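Local coordinates for protein fatty acid amide hydrolase (Candida albicans, PDB 6KVR) that probably hydrolyses fatty acid amides and other monocarboxylic acid amides to the carboxylate and ammonium, as a member of the amidase signature family, at residues T336-I339 against G340-T343; L306-W309 against M310-Y313; V3-E6 against T7-K11; K522-Q525 against L526-N530. All blocks are in the same frame, centred on the assembly; numbering follows the deposited sequence.

In the fold
All four contacts are local, two within helices and two in short 3-10 turns, spread round an amidase fold built on a mixed eleven-stranded sheet. Along the chain come interaction 3, in the N-terminal lead-in before helix 20-40, then interaction 2 on helix 303-317, interaction 1 in the loop running into strand 343-346, and interaction 4 on helix 522-529. Interactions 3 and 4 touch, their centres about 13 Å apart: Val3 and Phe8 lie against the first turn of helix 522-529, Val3 reaching Leu526, so the N-terminus packs on a late helix. Interactions 1 and 2 lie about 22 Å apart between centres. Interactions 2 and 4, with centres about 38 Å apart, flank the centre of the chain.

Interaction 1. Residues T336-I339 against G340-T343; sequences TPKI and GDLT
Pro337 and Ile339 both meet Leu342 round a short 3-10 turn that delivers the chain into strand 343-346 of the amidase sheet. Two backbone bonds make the turn. Asp341 N donates to Lys338 O at 2.8 Å, and Leu342 N to Ile339 O at 3.1 Å; each spans three residues, the 3-10 spacing, and in each the donor sits well above the carbonyl plane.

The apolar part centres on the fork of Leu342, whose two methyls go to different partners. CD2 meets the ring carbon CG of Pro337 at 3.9 Å, while CD1 lies over Ile339, 3.8 Å from its CD1. The Ile339 branch gets there because CG1 is turned anti to the carbonyl carbon (chi1 -61°) and the chain bends again at chi2. Leu342 is buried; beyond the turn, Ile339 also rests on Ala561 of helix 552-565 and on Ala373 and Ala375, and Pro337 on Ala557, so the turn is packed against that helix.

The charged pair is looser. Lys338 runs out extended beyond CG, its methylene chain slanting past the Asp341 carboxylate, and the opposite charges stay 5.2 Å apart, Lys338 NZ to Asp341 OD1. The carboxylate meets the aliphatic part of the lysine instead, with Asp341 OD1 at 3.5 Å from both CB and CG of Lys338.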
ATOM      1  N   THR A 336     -22.055  -4.741  17.052  1.00 42.67           N
ATOM      2  CA  THR A 336     -22.786  -3.544  16.673  1.00 42.60           C
ATOM      3  C   THR A 336     -22.831  -2.576  17.846  1.00 41.41           C
ATOM      4  O   THR A 336     -23.278  -2.956  18.933  1.00 43.87           O
ATOM      5  CB  THR A 336     -24.186  -3.910  16.213  1.00 42.09           C
ATOM      6  OG1 THR A 336     -24.085  -4.800  15.096  1.00 44.12           O
ATOM      7  CG2 THR A 336     -24.951  -2.672  15.802  1.00 38.74           C
ATOM      8  N   PRO A 337     -22.370  -1.340  17.686  1.00 43.46           N
ATOM      9  CA  PRO A 337     -22.307  -0.420  18.819  1.00 36.17           C
ATOM     10  C   PRO A 337     -23.661   0.215  19.094  1.00 42.21           C
ATOM     11  O   PRO A 337     -24.572   0.195  18.264  1.00 39.20           O
ATOM     12  CB  PRO A 337     -21.301   0.628  18.347  1.00 38.94           C
ATOM     13  CG  PRO A 337     -21.596   0.711  16.868  1.00 37.31           C
ATOM     14  CD  PRO A 337     -21.858  -0.717  16.450  1.00 37.46           C
ATOM     15  N   LYS A 338     -23.778   0.781  20.294  1.00 44.07           N
ATOM     16  CA  LYS A 338     -24.935   1.589  20.647  1.00 43.65           C
ATOM     17  C   LYS A 338     -24.725   3.003  20.130  1.00 42.45           C
ATOM     18  O   LYS A 338     -23.618   3.539  20.205  1.00 43.29           O
ATOM     19  CB  LYS A 338     -25.139   1.610  22.163  1.00 48.79           C
ATOM     20  CG  LYS A 338     -24.931   0.268  22.850  1.00 51.59           C
ATOM     21  CD  LYS A 338     -25.283   0.337  24.328  1.00 56.38           C
ATOM     22  CE  LYS A 338     -24.504  -0.703  25.127  1.00 59.32           C
ATOM     23  NZ  LYS A 338     -24.955  -0.759  26.549  1.00 68.52           N
ATOM     24  N   ILE A 339     -25.793   3.602  19.593  1.00 37.92           N
ATOM     25  CA  ILE A 339     -25.695   4.953  19.044  1.00 37.60           C
ATOM     26  C   ILE A 339     -25.101   5.905  20.070  1.00 40.59           C
ATOM     27  O   ILE A 339     -24.313   6.798  19.729  1.00 43.41           O
ATOM     28  CB  ILE A 339     -27.072   5.444  18.562  1.00 35.67           C
ATOM     29  CG1 ILE A 339     -27.606   4.541  17.455  1.00 40.45           C
ATOM     30  CG2 ILE A 339     -26.954   6.867  18.046  1.00 41.45           C
ATOM     31  CD1 ILE A 339     -26.837   4.653  16.149  1.00 39.43           C
ATOM     32  N   GLY A 340     -25.454   5.722  21.345  1.00 41.70           N
ATOM     33  CA  GLY A 340     -24.942   6.580  22.403  1.00 39.37           C
ATOM     34  C   GLY A 340     -23.458   6.441  22.663  1.00 40.93           C
ATOM     35  O   GLY A 340     -22.899   7.253  23.409  1.00 45.02           O
ATOM     36  N   ASP A 341     -22.807   5.448  22.062  1.00 45.40           N
ATOM     37  CA  ASP A 341     -21.365   5.282  22.179  1.00 42.96           C
ATOM     38  C   ASP A 341     -20.578   5.979  21.067  1.00 44.25           C
ATOM     39  O   ASP A 341     -19.345   6.012  21.144  1.00 39.11           O
ATOM     40  CB  ASP A 341     -21.011   3.789  22.187  1.00 47.72           C
ATOM     41  CG  ASP A 341     -21.460   3.080  23.468  1.00 57.73           C
ATOM     42  OD1 ASP A 341     -21.883   1.901  23.384  1.00 58.02           O
ATOM     43  OD2 ASP A 341     -21.397   3.700  24.556  1.00 61.31           O
ATOM     44  N   LEU A 342     -21.249   6.552  20.058  1.00 41.06           N
ATOM     45  CA  LEU A 342     -20.595   7.052  18.851  1.00 39.78           C
ATOM     46  C   LEU A 342     -20.343   8.553  18.919  1.00 40.81           C
ATOM     47  O   LEU A 342     -21.180   9.315  19.414  1.00 41.49           O
ATOM     48  CB  LEU A 342     -21.437   6.746  17.604  1.00 37.13           C
ATOM     49  CG  LEU A 342     -21.824   5.292  17.312  1.00 40.40           C
ATOM     50  CD1 LEU A 342     -23.041   5.216  16.419  1.00 37.71           C
ATOM     51  CD2 LEU A 342     -20.680   4.535  16.680  1.00 42.06           C
ATOM     52  N   THR A 343     -19.194   8.977  18.395  1.00 38.76           N
ATOM     53  CA  THR A 343     -18.914  10.384  18.123  1.00 38.61           C
ATOM     54  C   THR A 343     -18.867  10.569  16.608  1.00 39.00           C
ATOM     55  O   THR A 343     -18.093   9.895  15.921  1.00 39.69           O
ATOM     56  CB  THR A 343     -17.604  10.820  18.773  1.00 39.27           C
ATOM     57  OG1 THR A 343     -17.682  10.599  20.188  1.00 43.30           O
ATOM     58  CG2 THR A 343     -17.328  12.301  18.510  1.00 38.13           C
TER

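Interaction 2. Residues L306-W309 against M310-Y313; sequences LELW and MKAY
Tyr313 lays its side chain over one face of Trp309, one helical turn back, the planes only 19° apart but slid until the rings barely overlap: the centroid of the Trp309 six-membered ring is 5.0 Å from that of Tyr313. The touching atoms are Trp309 CH2 and Tyr313 CD2, at 3.7 Å. Both side chains leave the helix with CG anti to the backbone N (chi1 -167° and -176°), which points them the same way. Tyr313 OH is held beyond the contact by Thr186 and Ser278.

The selenium of Met310, a selenomethionine, lies in the indole plane at the edge, with SE 3.9 Å from Trp309 CE3, a Met-aromatic contact.

On another side of the helix, Glu307 OE1 and Lys311 NZ form a long salt bridge of 3.8 Å; the other carboxylate oxygen of Glu307 accepts from Trp331.

Backbone bonds from Met310 through Tyr313 back to Leu306 through Trp309 set this i to i+4 spacing. The Trp309 side chain is about 10 Å from that of Lys158, predicted to belong to the charge relay. The whole is an alpha-helix packed on the amidase core sheet through Leu306, Trp309 and Met310, with Tyr313 turned to helix 185-192.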
ATOM      1  N   LEU A 306     -23.609  -6.531   2.804  1.00 27.50           N
ATOM      2  CA  LEU A 306     -22.256  -5.975   2.697  1.00 28.51           C
ATOM      3  C   LEU A 306     -21.302  -6.690   3.644  1.00 32.08           C
ATOM      4  O   LEU A 306     -20.191  -7.057   3.259  1.00 26.14           O
ATOM      5  CB  LEU A 306     -22.270  -4.476   2.999  1.00 26.68           C
ATOM      6  CG  LEU A 306     -23.222  -3.576   2.201  1.00 25.53           C
ATOM      7  CD1 LEU A 306     -22.862  -2.124   2.430  1.00 24.02           C
ATOM      8  CD2 LEU A 306     -23.157  -3.918   0.721  1.00 26.77           C
ATOM      9  N   GLU A 307     -21.732  -6.916   4.890  1.00 32.35           N
ATOM     10  CA  GLU A 307     -20.853  -7.548   5.872  1.00 31.74           C
ATOM     11  C   GLU A 307     -20.569  -9.001   5.505  1.00 32.35           C
ATOM     12  O   GLU A 307     -19.423  -9.463   5.593  1.00 31.02           O
ATOM     13  CB  GLU A 307     -21.472  -7.443   7.269  1.00 35.51           C
ATOM     14  CG  GLU A 307     -20.488  -7.434   8.427  1.00 38.59           C
ATOM     15  CD  GLU A 307     -20.129  -8.839   8.901  1.00 49.00           C
ATOM     16  OE1 GLU A 307     -21.036  -9.710   8.896  1.00 55.03           O
ATOM     17  OE2 GLU A 307     -18.968  -9.062   9.334  1.00 49.92           O
ATOM     18  N   LEU A 308     -21.604  -9.734   5.081  1.00 30.58           N
ATOM     19  CA  LEU A 308     -21.420 -11.117   4.652  1.00 32.18           C
ATOM     20  C   LEU A 308     -20.367 -11.213   3.556  1.00 32.78           C
ATOM     21  O   LEU A 308     -19.515 -12.110   3.568  1.00 31.45           O
ATOM     22  CB  LEU A 308     -22.750 -11.687   4.150  1.00 31.28           C
ATOM     23  CG  LEU A 308     -22.656 -13.042   3.432  1.00 34.84           C
ATOM     24  CD1 LEU A 308     -22.246 -14.130   4.408  1.00 39.74           C
ATOM     25  CD2 LEU A 308     -23.926 -13.434   2.691  1.00 31.21           C
ATOM     26  N   TRP A 309     -20.437 -10.298   2.585  1.00 29.89           N
ATOM     27  CA  TRP A 309     -19.582 -10.361   1.406  1.00 28.44           C
ATOM     28  C   TRP A 309     -18.121 -10.103   1.778  1.00 25.72           C
ATOM     29  O   TRP A 309     -17.236 -10.881   1.424  1.00 25.96           O
ATOM     30  CB  TRP A 309     -20.093  -9.352   0.375  1.00 24.77           C
ATOM     31  CG  TRP A 309     -19.545  -9.486  -0.993  1.00 24.72           C
ATOM     32  CD1 TRP A 309     -20.107 -10.146  -2.035  1.00 26.76           C
ATOM     33  CD2 TRP A 309     -18.327  -8.917  -1.487  1.00 26.30           C
ATOM     34  NE1 TRP A 309     -19.314 -10.043  -3.152  1.00 28.22           N
ATOM     35  CE2 TRP A 309     -18.213  -9.291  -2.844  1.00 25.83           C
ATOM     36  CE3 TRP A 309     -17.311  -8.150  -0.909  1.00 23.32           C
ATOM     37  CZ2 TRP A 309     -17.133  -8.916  -3.639  1.00 21.80           C
ATOM     38  CZ3 TRP A 309     -16.236  -7.768  -1.703  1.00 27.60           C
ATOM     39  CH2 TRP A 309     -16.161  -8.148  -3.058  1.00 27.31           C
HETATM   40  N   MSE A 310     -17.856  -9.040   2.528  1.00 26.78           N
HETATM   41  CA  MSE A 310     -16.507  -8.757   2.983  1.00 26.64           C
HETATM   42  C   MSE A 310     -15.926  -9.930   3.768  1.00 30.11           C
HETATM   43  O   MSE A 310     -14.819 -10.398   3.475  1.00 31.48           O
HETATM   44  CB  MSE A 310     -16.489  -7.485   3.841  1.00 30.85           C
HETATM   45  CG  MSE A 310     -16.988  -6.241   3.108  1.00 29.00           C
HETATM   46 SE   MSE A 310     -15.769  -5.716   1.646  1.00 40.55          SE
HETATM   47  CE  MSE A 310     -14.343  -4.878   2.756  1.00 29.18           C
ATOM     48  N   LYS A 311     -16.683 -10.404   4.764  1.00 32.36           N
ATOM     49  CA  LYS A 311     -16.198 -11.474   5.631  1.00 28.49           C
ATOM     50  C   LYS A 311     -15.876 -12.725   4.832  1.00 28.30           C
ATOM     51  O   LYS A 311     -14.810 -13.326   5.012  1.00 28.53           O
ATOM     52  CB  LYS A 311     -17.226 -11.797   6.719  1.00 32.81           C
ATOM     53  CG  LYS A 311     -16.772 -12.876   7.717  1.00 32.66           C
ATOM     54  CD  LYS A 311     -17.888 -13.157   8.713  1.00 45.93           C
ATOM     55  CE  LYS A 311     -19.023 -13.930   8.049  1.00 52.42           C
ATOM     56  NZ  LYS A 311     -20.388 -13.382   8.384  1.00 59.38           N
ATOM     57  N   ALA A 312     -16.783 -13.129   3.933  1.00 27.66           N
ATOM     58  CA  ALA A 312     -16.544 -14.326   3.130  1.00 26.57           C
ATOM     59  C   ALA A 312     -15.373 -14.122   2.169  1.00 30.20           C
ATOM     60  O   ALA A 312     -14.485 -14.980   2.060  1.00 25.16           O
ATOM     61  CB  ALA A 312     -17.810 -14.708   2.362  1.00 27.72           C
ATOM     62  N   TYR A 313     -15.366 -12.991   1.455  1.00 26.95           N
ATOM     63  CA  TYR A 313     -14.329 -12.729   0.463  1.00 23.86           C
ATOM     64  C   TYR A 313     -12.946 -12.815   1.091  1.00 24.96           C
ATOM     65  O   TYR A 313     -12.073 -13.526   0.592  1.00 23.91           O
ATOM     66  CB  TYR A 313     -14.543 -11.350  -0.173  1.00 22.13           C
ATOM     67  CG  TYR A 313     -13.576 -10.999  -1.301  1.00 27.09           C
ATOM     68  CD1 TYR A 313     -12.285 -10.533  -1.030  1.00 24.56           C
ATOM     69  CD2 TYR A 313     -13.956 -11.130  -2.635  1.00 25.14           C
ATOM     70  CE1 TYR A 313     -11.414 -10.205  -2.048  1.00 22.85           C
ATOM     71  CE2 TYR A 313     -13.090 -10.813  -3.657  1.00 25.59           C
ATOM     72  CZ  TYR A 313     -11.817 -10.348  -3.359  1.00 25.50           C
ATOM     73  OH  TYR A 313     -10.955 -10.022  -4.384  1.00 25.95           O
TER

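Interaction 3. Residues V3-E6 against T7-K11; sequences VSYE and TFLNK
Val3 and Phe8 meet across a short 3-10 turn in the N-terminal lead-in before helix 20-40, a surface piece of chain that lies against helix 522-529. CG1 of Val3 approaches the rim of the Phe8 ring, 3.9 Å from CE1, the two side chains crossing at about a right angle. The carbonyl oxygen of Tyr5 also faces that ring edge in its plane, 3.5 Å from Phe8 CD1. Further out, Phe8 makes an edge-to-face pair with Trp421.

The turn is wound by backbone bonds three residues apart: Phe8 N to Tyr5 O and Leu9 N to Glu6 O, both 3.1 Å. Ahead of them Ser4 O takes two weak bonds, from the amide and the hydroxyl of Thr7. Leu9 then breaks the run as the centre of an inverse gamma turn.

Across the turn from Phe8, Leu9 reaches back to Tyr5. With CG between the backbone N and the carbonyl carbon (chi1 88°), the Tyr5 ring lies where Leu9 CD1 comes within 3.9 Å of its CE2; Lys417 adds a cation-pi contact.

Ser4 OG donates to Glu6 OE1 at 2.7 Å, nearly in line with the C-O bond. The short hydroxyl-to-carboxylate bond, with Glu6 bent at chi2, folds a charged side chain back over the start of the turn and would tend to favour its ionised form.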
ATOM      1  N   VAL A   3     -23.777  28.944 -16.680  1.00 38.69           N
ATOM      2  CA  VAL A   3     -22.541  28.236 -16.994  1.00 37.88           C
ATOM      3  C   VAL A   3     -22.841  27.115 -17.976  1.00 38.07           C
ATOM      4  O   VAL A   3     -23.786  26.343 -17.784  1.00 36.18           O
ATOM      5  CB  VAL A   3     -21.875  27.687 -15.716  1.00 36.26           C
ATOM      6  CG1 VAL A   3     -20.632  26.887 -16.064  1.00 30.98           C
ATOM      7  CG2 VAL A   3     -21.542  28.814 -14.738  1.00 33.94           C
ATOM      8  N   SER A   4     -22.042  27.030 -19.033  1.00 43.24           N
ATOM      9  CA  SER A   4     -22.061  25.890 -19.938  1.00 40.72           C
ATOM     10  C   SER A   4     -20.779  25.090 -19.741  1.00 39.69           C
ATOM     11  O   SER A   4     -19.701  25.665 -19.551  1.00 35.17           O
ATOM     12  CB  SER A   4     -22.206  26.344 -21.398  1.00 49.97           C
ATOM     13  OG  SER A   4     -20.966  26.298 -22.089  1.00 51.80           O
ATOM     14  N   TYR A   5     -20.903  23.760 -19.787  1.00 35.40           N
ATOM     15  CA  TYR A   5     -19.768  22.894 -19.486  1.00 35.04           C
ATOM     16  C   TYR A   5     -18.605  23.086 -20.464  1.00 36.70           C
ATOM     17  O   TYR A   5     -17.451  22.821 -20.089  1.00 34.74           O
ATOM     18  CB  TYR A   5     -20.235  21.430 -19.453  1.00 33.63           C
ATOM     19  CG  TYR A   5     -20.216  20.732 -20.795  1.00 33.35           C
ATOM     20  CD1 TYR A   5     -21.149  21.042 -21.778  1.00 34.22           C
ATOM     21  CD2 TYR A   5     -19.258  19.767 -21.083  1.00 34.58           C
ATOM     22  CE1 TYR A   5     -21.132  20.392 -23.019  1.00 35.45           C
ATOM     23  CE2 TYR A   5     -19.228  19.120 -22.324  1.00 33.47           C
ATOM     24  CZ  TYR A   5     -20.166  19.437 -23.281  1.00 37.49           C
ATOM     25  OH  TYR A   5     -20.139  18.796 -24.502  1.00 42.84           O
ATOM     26  N   GLU A   6     -18.868  23.581 -21.689  1.00 32.52           N
ATOM     27  CA  GLU A   6     -17.813  23.703 -22.699  1.00 32.01           C
ATOM     28  C   GLU A   6     -16.714  24.691 -22.309  1.00 34.76           C
ATOM     29  O   GLU A   6     -15.589  24.565 -22.806  1.00 35.65           O
ATOM     30  CB  GLU A   6     -18.390  24.120 -24.059  1.00 28.62           C
ATOM     31  CG  GLU A   6     -19.218  23.054 -24.746  1.00 35.39           C
ATOM     32  CD  GLU A   6     -20.708  23.281 -24.558  1.00 40.06           C
ATOM     33  OE1 GLU A   6     -21.085  24.049 -23.641  1.00 42.89           O
ATOM     34  OE2 GLU A   6     -21.505  22.695 -25.326  1.00 44.84           O
ATOM     35  N   THR A   7     -16.996  25.677 -21.451  1.00 33.70           N
ATOM     36  CA  THR A   7     -15.934  26.601 -21.055  1.00 35.71           C
ATOM     37  C   THR A   7     -14.876  25.949 -20.163  1.00 35.11           C
ATOM     38  O   THR A   7     -13.812  26.545 -19.959  1.00 34.82           O
ATOM     39  CB  THR A   7     -16.516  27.843 -20.353  1.00 40.44           C
ATOM     40  OG1 THR A   7     -16.818  27.548 -18.987  1.00 44.12           O
ATOM     41  CG2 THR A   7     -17.789  28.317 -21.043  1.00 39.39           C
ATOM     42  N   PHE A   8     -15.121  24.742 -19.639  1.00 34.37           N
ATOM     43  CA  PHE A   8     -14.079  24.024 -18.903  1.00 31.90           C
ATOM     44  C   PHE A   8     -13.149  23.225 -19.804  1.00 34.63           C
ATOM     45  O   PHE A   8     -12.105  22.767 -19.322  1.00 33.76           O
ATOM     46  CB  PHE A   8     -14.689  23.050 -17.894  1.00 30.18           C
ATOM     47  CG  PHE A   8     -15.394  23.715 -16.755  1.00 32.98           C
ATOM     48  CD1 PHE A   8     -16.708  24.133 -16.887  1.00 30.60           C
ATOM     49  CD2 PHE A   8     -14.749  23.906 -15.544  1.00 31.28           C
ATOM     50  CE1 PHE A   8     -17.363  24.738 -15.838  1.00 31.65           C
ATOM     51  CE2 PHE A   8     -15.402  24.509 -14.494  1.00 29.63           C
ATOM     52  CZ  PHE A   8     -16.711  24.938 -14.649  1.00 28.81           C
ATOM     53  N   LEU A   9     -13.494  23.043 -21.080  1.00 32.30           N
ATOM     54  CA  LEU A   9     -12.791  22.110 -21.968  1.00 29.18           C
ATOM     55  C   LEU A   9     -11.555  22.736 -22.600  1.00 29.80           C
ATOM     56  O   LEU A   9     -11.382  22.710 -23.817  1.00 31.31           O
ATOM     57  CB  LEU A   9     -13.748  21.597 -23.038  1.00 27.23           C
ATOM     58  CG  LEU A   9     -15.116  21.111 -22.540  1.00 32.56           C
ATOM     59  CD1 LEU A   9     -15.972  20.642 -23.705  1.00 32.41           C
ATOM     60  CD2 LEU A   9     -14.964  20.011 -21.502  1.00 27.96           C
ATOM     61  N   ASN A  10     -10.656  23.277 -21.780  1.00 27.82           N
ATOM     62  CA  ASN A  10      -9.495  23.998 -22.290  1.00 32.90           C
ATOM     63  C   ASN A  10      -8.181  23.354 -21.862  1.00 32.41           C
ATOM     64  O   ASN A  10      -7.140  24.013 -21.879  1.00 31.62           O
ATOM     65  CB  ASN A  10      -9.538  25.455 -21.831  1.00 34.59           C
ATOM     66  CG  ASN A  10      -9.269  25.597 -20.338  1.00 43.00           C
ATOM     67  OD1 ASN A  10      -9.755  24.795 -19.524  1.00 41.01           O
ATOM     68  ND2 ASN A  10      -8.495  26.615 -19.968  1.00 39.19           N
ATOM     69  N   LYS A  11      -8.205  22.084 -21.466  1.00 31.52           N
ATOM     70  CA  LYS A  11      -7.000  21.402 -21.021  1.00 30.74           C
ATOM     71  C   LYS A  11      -6.579  20.274 -21.950  1.00 28.43           C
ATOM     72  O   LYS A  11      -5.400  19.909 -21.957  1.00 28.17           O
ATOM     73  CB  LYS A  11      -7.193  20.843 -19.596  1.00 29.16           C
ATOM     74  CG  LYS A  11      -7.567  21.892 -18.539  1.00 26.52           C
ATOM     75  CD  LYS A  11      -6.476  22.954 -18.396  1.00 32.46           C
ATOM     76  CE  LYS A  11      -6.537  23.663 -17.049  1.00 36.47           C
ATOM     77  NZ  LYS A  11      -7.951  23.766 -16.567  1.00 45.85           N
TER

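Interaction 4. Residues K522-Q525 against L526-N530; sequences KLEQ and LENEN
Gln525 reaches across Glu529, one turn further along helix 522-529, the two side chains slanting past each other with the amide and carboxylate planes 80° apart. NE2 of Gln525 donates to OE1 of Glu529 at 3.0 Å and a straight 167°. The acceptor lies close to the amide plane, but the N-H arrives from above the carboxylate. Gln525 CG also lies against the Glu529 carboxylate, 3.5 Å from its CD. Gln525 gets its amide there by running extended with CG anti to the backbone N (chi1 -172°), while Glu529 also extends, from CG anti to its carbonyl carbon.

The backbone carries the helix beneath, four amides from Leu526 to Glu529 each reaching back four residues; Leu526 N to Lys522 O is 2.8 Å.

Glu524 and Asn528 form a looser pair on another face, Glu524 CG lying 3.9 Å from Asn528 OD1. Arg354 serves both polar ends, its N donating to Glu524 OE2 and its NE to Asn528 OD1; Arg520 and Tyr517 also hold Glu524 OE2. The carboxylate of Glu527 turns to the backbone of Tyr479 and Asn480.

The chemistry is thus divided: the Gln525-Glu529 bond, at the surface, joins a neutral donor to a presumably charged acceptor, and NE2 has a second, weak bond to Met1 O, whereas the buried Glu524, paired with Arg520, is probably kept ionised.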
ATOM      1  N   LYS A 522     -17.535  28.722 -10.880  1.00 24.56           N
ATOM      2  CA  LYS A 522     -18.434  28.399 -11.980  1.00 26.82           C
ATOM      3  C   LYS A 522     -19.030  27.006 -11.794  1.00 31.52           C
ATOM      4  O   LYS A 522     -20.210  26.781 -12.100  1.00 30.82           O
ATOM      5  CB  LYS A 522     -17.703  28.488 -13.321  1.00 34.85           C
ATOM      6  CG  LYS A 522     -17.386  29.899 -13.827  1.00 31.16           C
ATOM      7  CD  LYS A 522     -16.954  29.829 -15.286  1.00 42.14           C
ATOM      8  CE  LYS A 522     -16.486  31.170 -15.841  1.00 49.58           C
ATOM      9  NZ  LYS A 522     -15.004  31.317 -15.778  1.00 59.02           N
ATOM     10  N   LEU A 523     -18.223  26.059 -11.287  1.00 30.27           N
ATOM     11  CA  LEU A 523     -18.710  24.699 -11.079  1.00 27.64           C
ATOM     12  C   LEU A 523     -19.871  24.667 -10.090  1.00 23.25           C
ATOM     13  O   LEU A 523     -20.869  23.974 -10.320  1.00 22.79           O
ATOM     14  CB  LEU A 523     -17.569  23.803 -10.601  1.00 25.54           C
ATOM     15  CG  LEU A 523     -17.854  22.311 -10.336  1.00 31.56           C
ATOM     16  CD1 LEU A 523     -18.433  21.624 -11.560  1.00 23.17           C
ATOM     17  CD2 LEU A 523     -16.583  21.568  -9.870  1.00 27.60           C
ATOM     18  N   GLU A 524     -19.762  25.412  -8.985  1.00 25.48           N
ATOM     19  CA  GLU A 524     -20.862  25.437  -8.029  1.00 27.36           C
ATOM     20  C   GLU A 524     -22.126  25.967  -8.675  1.00 23.10           C
ATOM     21  O   GLU A 524     -23.221  25.453  -8.419  1.00 26.27           O
ATOM     22  CB  GLU A 524     -20.512  26.274  -6.792  1.00 27.38           C
ATOM     23  CG  GLU A 524     -21.531  26.068  -5.658  1.00 26.47           C
ATOM     24  CD  GLU A 524     -21.199  26.854  -4.399  1.00 32.48           C
ATOM     25  OE1 GLU A 524     -20.540  27.904  -4.520  1.00 33.18           O
ATOM     26  OE2 GLU A 524     -21.592  26.424  -3.293  1.00 30.48           O
ATOM     27  N   GLN A 525     -21.996  26.999  -9.518  1.00 27.74           N
ATOM     28  CA  GLN A 525     -23.164  27.579 -10.174  1.00 28.73           C
ATOM     29  C   GLN A 525     -23.764  26.599 -11.174  1.00 28.77           C
ATOM     30  O   GLN A 525     -24.987  26.409 -11.222  1.00 25.64           O
ATOM     31  CB  GLN A 525     -22.784  28.883 -10.877  1.00 30.71           C
ATOM     32  CG  GLN A 525     -23.994  29.620 -11.415  1.00 32.96           C
ATOM     33  CD  GLN A 525     -23.636  30.797 -12.290  1.00 33.74           C
ATOM     34  OE1 GLN A 525     -22.567  31.369 -12.164  1.00 33.79           O
ATOM     35  NE2 GLN A 525     -24.534  31.154 -13.192  1.00 38.51           N
ATOM     36  N   LEU A 526     -22.910  25.987 -11.997  1.00 27.18           N
ATOM     37  CA  LEU A 526     -23.362  24.948 -12.914  1.00 27.80           C
ATOM     38  C   LEU A 526     -24.215  23.903 -12.189  1.00 27.32           C
ATOM     39  O   LEU A 526     -25.356  23.621 -12.585  1.00 28.24           O
ATOM     40  CB  LEU A 526     -22.145  24.308 -13.581  1.00 25.59           C
ATOM     41  CG  LEU A 526     -22.345  23.125 -14.525  1.00 29.42           C
ATOM     42  CD1 LEU A 526     -23.404  23.416 -15.595  1.00 28.25           C
ATOM     43  CD2 LEU A 526     -21.007  22.767 -15.159  1.00 26.87           C
ATOM     44  N   GLU A 527     -23.695  23.362 -11.089  1.00 23.86           N
ATOM     45  CA  GLU A 527     -24.407  22.307 -10.370  1.00 27.03           C
ATOM     46  C   GLU A 527     -25.694  22.827  -9.728  1.00 25.08           C
ATOM     47  O   GLU A 527     -26.753  22.206  -9.864  1.00 27.16           O
ATOM     48  CB  GLU A 527     -23.489  21.694  -9.310  1.00 20.14           C
ATOM     49  CG  GLU A 527     -22.428  20.756  -9.871  1.00 27.49           C
ATOM     50  CD  GLU A 527     -22.964  19.347 -10.190  1.00 30.79           C
ATOM     51  OE1 GLU A 527     -24.120  19.013  -9.815  1.00 29.24           O
ATOM     52  OE2 GLU A 527     -22.213  18.562 -10.814  1.00 28.49           O
ATOM     53  N   ASN A 528     -25.619  23.949  -8.994  1.00 24.63           N
ATOM     54  CA  ASN A 528     -26.785  24.410  -8.237  1.00 27.15           C
ATOM     55  C   ASN A 528     -27.905  24.902  -9.150  1.00 28.45           C
ATOM     56  O   ASN A 528     -29.087  24.748  -8.814  1.00 25.56           O
ATOM     57  CB  ASN A 528     -26.405  25.532  -7.271  1.00 30.27           C
ATOM     58  CG  ASN A 528     -25.760  25.033  -5.974  1.00 32.31           C
ATOM     59  OD1 ASN A 528     -25.416  25.838  -5.111  1.00 29.12           O
ATOM     60  ND2 ASN A 528     -25.569  23.718  -5.847  1.00 32.62           N
ATOM     61  N   GLU A 529     -27.574  25.502 -10.297  1.00 28.16           N
ATOM     62  CA  GLU A 529     -28.645  26.013 -11.149  1.00 29.01           C
ATOM     63  C   GLU A 529     -29.381  24.899 -11.886  1.00 29.83           C
ATOM     64  O   GLU A 529     -30.435  25.159 -12.465  1.00 29.29           O
ATOM     65  CB  GLU A 529     -28.090  27.065 -12.120  1.00 31.68           C
ATOM     66  CG  GLU A 529     -27.920  28.439 -11.439  1.00 32.58           C
ATOM     67  CD  GLU A 529     -27.362  29.544 -12.343  1.00 46.04           C
ATOM     68  OE1 GLU A 529     -26.880  29.266 -13.475  1.00 43.51           O
ATOM     69  OE2 GLU A 529     -27.398  30.717 -11.895  1.00 49.63           O
ATOM     70  N   ASN A 530     -28.888  23.660 -11.827  1.00 31.06           N
ATOM     71  CA  ASN A 530     -29.630  22.526 -12.366  1.00 30.14           C
ATOM     72  C   ASN A 530     -30.719  22.019 -11.427  1.00 29.81           C
ATOM     73  O   ASN A 530     -31.574  21.244 -11.862  1.00 30.07           O
ATOM     74  CB  ASN A 530     -28.682  21.368 -12.672  1.00 32.51           C
ATOM     75  CG  ASN A 530     -27.958  21.554 -13.973  1.00 31.58           C
ATOM     76  OD1 ASN A 530     -28.375  22.352 -14.799  1.00 32.87           O
ATOM     77  ND2 ASN A 530     -26.854  20.853 -14.152  1.00 29.69           N
TER